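PDB 3VIU: phosphoribosylformylglycinamidine synthase 2 from Thermus thermophilus, which belongs to the PurM-like (AIR synthase-related) family and is a large single-chain enzyme that here holds ADP and magnesium. Local coordinates for residues 40-45 with 261-266. Numbering follows the deposited sequence.
With ADP (adenosine-5'-diphosphate), chain B.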
loop_
_atom_site.group_PDB
_atom_site.type_symbol
_atom_site.label_atom_id
_atom_site.label_comp_id
_atom_site.label_asym_id
_atom_site.label_seq_id
_atom_site.Cartn_x
_atom_site.Cartn_y
_atom_site.Cartn_z
ATOM N N GLU A 40 4.239 -4.424 -19.761
ATOM C CA GLU A 40 4.878 -3.950 -18.536
ATOM C C GLU A 40 4.133 -4.393 -17.283
ATOM O O GLU A 40 4.752 -4.697 -16.267
ATOM C CB GLU A 40 4.998 -2.422 -18.530
ATOM C CG GLU A 40 5.885 -1.890 -17.404
ATOM C CD GLU A 40 7.371 -2.076 -17.679
ATOM O OE1 GLU A 40 8.165 -2.088 -16.710
ATOM O OE2 GLU A 40 7.747 -2.194 -18.866
ATOM N N HIS A 41 2.806 -4.432 -17.364
ATOM C CA HIS A 41 1.980 -4.825 -16.225
ATOM C C HIS A 41 2.416 -6.165 -15.647
ATOM O O HIS A 41 2.619 -6.290 -14.442
ATOM C CB HIS A 41 0.502 -4.906 -16.625
ATOM C CG HIS A 41 -0.416 -5.191 -15.476
ATOM N ND1 HIS A 41 -0.835 -4.215 -14.598
ATOM C CD2 HIS A 41 -0.946 -6.353 -15.025
ATOM C CE1 HIS A 41 -1.580 -4.762 -13.653
ATOM N NE2 HIS A 41 -1.664 -6.059 -13.889
ATOM N N CYS A 42 2.574 -7.158 -16.513
ATOM C CA CYS A 42 2.971 -8.497 -16.085
ATOM C C CYS A 42 4.473 -8.761 -16.043
ATOM O O CYS A 42 4.957 -9.473 -15.167
ATOM C CB CYS A 42 2.328 -9.552 -16.991
ATOM S SG CYS A 42 0.525 -9.646 -16.906
ATOM N N ALA A 43 5.213 -8.181 -16.977
ATOM C CA ALA A 43 6.645 -8.433 -17.056
ATOM C C ALA A 43 7.580 -7.500 -16.295
ATOM O O ALA A 43 8.712 -7.894 -15.997
ATOM C CB ALA A 43 7.068 -8.496 -18.528
ATOM N N TYR A 44 7.136 -6.280 -15.985
ATOM C CA TYR A 44 7.989 -5.340 -15.257
ATOM C C TYR A 44 9.307 -5.137 -16.010
ATOM O O TYR A 44 10.372 -5.065 -15.407
ATOM C CB TYR A 44 8.298 -5.887 -13.862
ATOM C CG TYR A 44 7.144 -5.819 -12.898
ATOM C CD1 TYR A 44 5.939 -6.489 -13.152
ATOM C CD2 TYR A 44 7.234 -5.044 -11.744
ATOM C CE1 TYR A 44 4.855 -6.374 -12.280
ATOM C CE2 TYR A 44 6.160 -4.922 -10.875
ATOM C CZ TYR A 44 4.977 -5.582 -11.145
ATOM O OH TYR A 44 3.924 -5.420 -10.279
ATOM N N LYS A 45 9.223 -5.042 -17.329
ATOM C CA LYS A 45 10.396 -4.894 -18.174
ATOM C C LYS A 45 11.352 -3.738 -17.869
ATOM O O LYS A 45 12.565 -3.911 -17.930
ATOM C CB LYS A 45 9.952 -4.845 -19.635
ATOM C CG LYS A 45 9.338 -6.157 -20.110
ATOM C CD LYS A 45 8.937 -6.121 -21.582
ATOM C CE LYS A 45 7.926 -5.011 -21.857
ATOM N NZ LYS A 45 7.328 -5.123 -23.214
ATOM N N GLY A 261 -5.659 -13.215 -11.999
ATOM C CA GLY A 261 -5.840 -11.788 -12.134
ATOM C C GLY A 261 -5.530 -11.395 -13.553
ATOM O O GLY A 261 -6.118 -11.920 -14.496
ATOM N N ALA A 262 -4.595 -10.470 -13.705
ATOM C CA ALA A 262 -4.196 -10.013 -15.020
ATOM C C ALA A 262 -3.684 -11.213 -15.809
ATOM O O ALA A 262 -2.838 -11.962 -15.321
ATOM C CB ALA A 262 -3.102 -8.961 -14.889
ATOM N N ALA A 263 -4.213 -11.391 -17.018
ATOM C CA ALA A 263 -3.809 -12.488 -17.894
ATOM C C ALA A 263 -4.453 -13.817 -17.494
ATOM O O ALA A 263 -4.075 -14.877 -17.996
ATOM C CB ALA A 263 -2.280 -12.613 -17.906
ATOM N N GLY A 264 -5.424 -13.739 -16.588
ATOM C CA GLY A 264 -6.150 -14.909 -16.113
ATOM C C GLY A 264 -5.440 -16.254 -16.022
ATOM O O GLY A 264 -4.408 -16.397 -15.362
ATOM N N LEU A 265 -6.022 -17.250 -16.683
ATOM C CA LEU A 265 -5.494 -18.610 -16.697
ATOM C C LEU A 265 -4.062 -18.687 -17.200
ATOM O O LEU A 265 -3.247 -19.426 -16.656
ATOM C CB LEU A 265 -6.383 -19.505 -17.565
ATOM C CG LEU A 265 -7.733 -19.943 -17.005
ATOM C CD1 LEU A 265 -8.606 -20.489 -18.118
ATOM C CD2 LEU A 265 -7.508 -20.986 -15.933
ATOM N N THR A 266 -3.757 -17.924 -18.240
ATOM C CA THR A 266 -2.414 -17.925 -18.792
ATOM C C THR A 266 -1.355 -17.591 -17.736
ATOM O O THR A 266 -0.417 -18.363 -17.540
ATOM C CB THR A 266 -2.302 -16.934 -19.960
ATOM O OG1 THR A 266 -3.213 -17.318 -20.998
ATOM C CG2 THR A 266 -0.888 -16.921 -20.514
HETATM P PB ADP B . -0.193 -10.081 -9.018
HETATM O O1B ADP B . -0.322 -9.853 -10.484
HETATM O O2B ADP B . -0.869 -8.852 -8.228
HETATM O O3B ADP B . -0.967 -11.529 -8.630
HETATM P PA ADP B . 2.380 -9.404 -9.623
HETATM O O1A ADP B . 2.770 -10.319 -10.731
HETATM O O2A ADP B . 1.642 -8.106 -10.253
HETATM O O3A ADP B . 1.384 -10.196 -8.584
HETATM O "O5'" ADP B . 3.677 -8.871 -8.785
HETATM C "C5'" ADP B . 4.863 -9.544 -9.252
HETATM C "C4'" ADP B . 5.784 -10.029 -8.094
HETATM O "O4'" ADP B . 6.907 -9.111 -7.898
HETATM C "C3'" ADP B . 5.083 -10.128 -6.715
HETATM O "O3'" ADP B . 5.654 -11.205 -5.962
HETATM C "C2'" ADP B . 5.350 -8.760 -6.088
HETATM O "O2'" ADP B . 5.280 -8.794 -4.660
HETATM C "C1'" ADP B . 6.740 -8.402 -6.621
HETATM N N9 ADP B . 6.893 -6.952 -6.804
HETATM C C8 ADP B . 6.372 -6.202 -7.822
HETATM N N7 ADP B . 6.702 -4.951 -7.682
HETATM C C5 ADP B . 7.453 -4.809 -6.570
HETATM C C6 ADP B . 8.086 -3.719 -5.918
HETATM N N6 ADP B . 7.993 -2.440 -6.437
HETATM N N1 ADP B . 8.779 -3.956 -4.783
HETATM C C2 ADP B . 8.882 -5.189 -4.263
HETATM N N3 ADP B . 8.302 -6.240 -4.846
HETATM C C4 ADP B . 7.589 -6.098 -5.984
#
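The imidazole of His41 meets the methyl group of Ala262 edge on: Ala262 CB sits near the ring plane, 3.4 Å from His41 CD2 and the same 3.4 Å from His41 NE2, so it abuts the CD2–NE2 side of the ring. His41 chi1 of -175° sets CG beside the carbonyl carbon and directs the ring from helix 40-43 to this methyl. One residue on, Cys42 SG lies 4.2 Å from Ala262 CB and also 4.2 Å from Ala263 CB, an apolar contact in which the sulfur faces both alanine methyls. These alanines are the middle residues of a type II beta turn, closed by the Gly264 N to Gly261 O hydrogen bond, 2.9 Å, which joins strand 254-259 to helix 264-275 in a C-terminal AIR synthase-type domain; the partner helix belongs to the N-terminal linker region. The Ala263 methyl touches Val36 and Met37 of helix 28-37, and Ala263 N is hydrogen-bonded to Glu303 OE1. Past the end of helix 40-43, Tyr44 takes a positive phi (56°) and turns its ring to ADP, approaching the adenine obliquely with Tyr44 CE2 3.2 Å from ADP N7, while its hydroxyl makes a weak hydrogen bond to the backbone N of Val524.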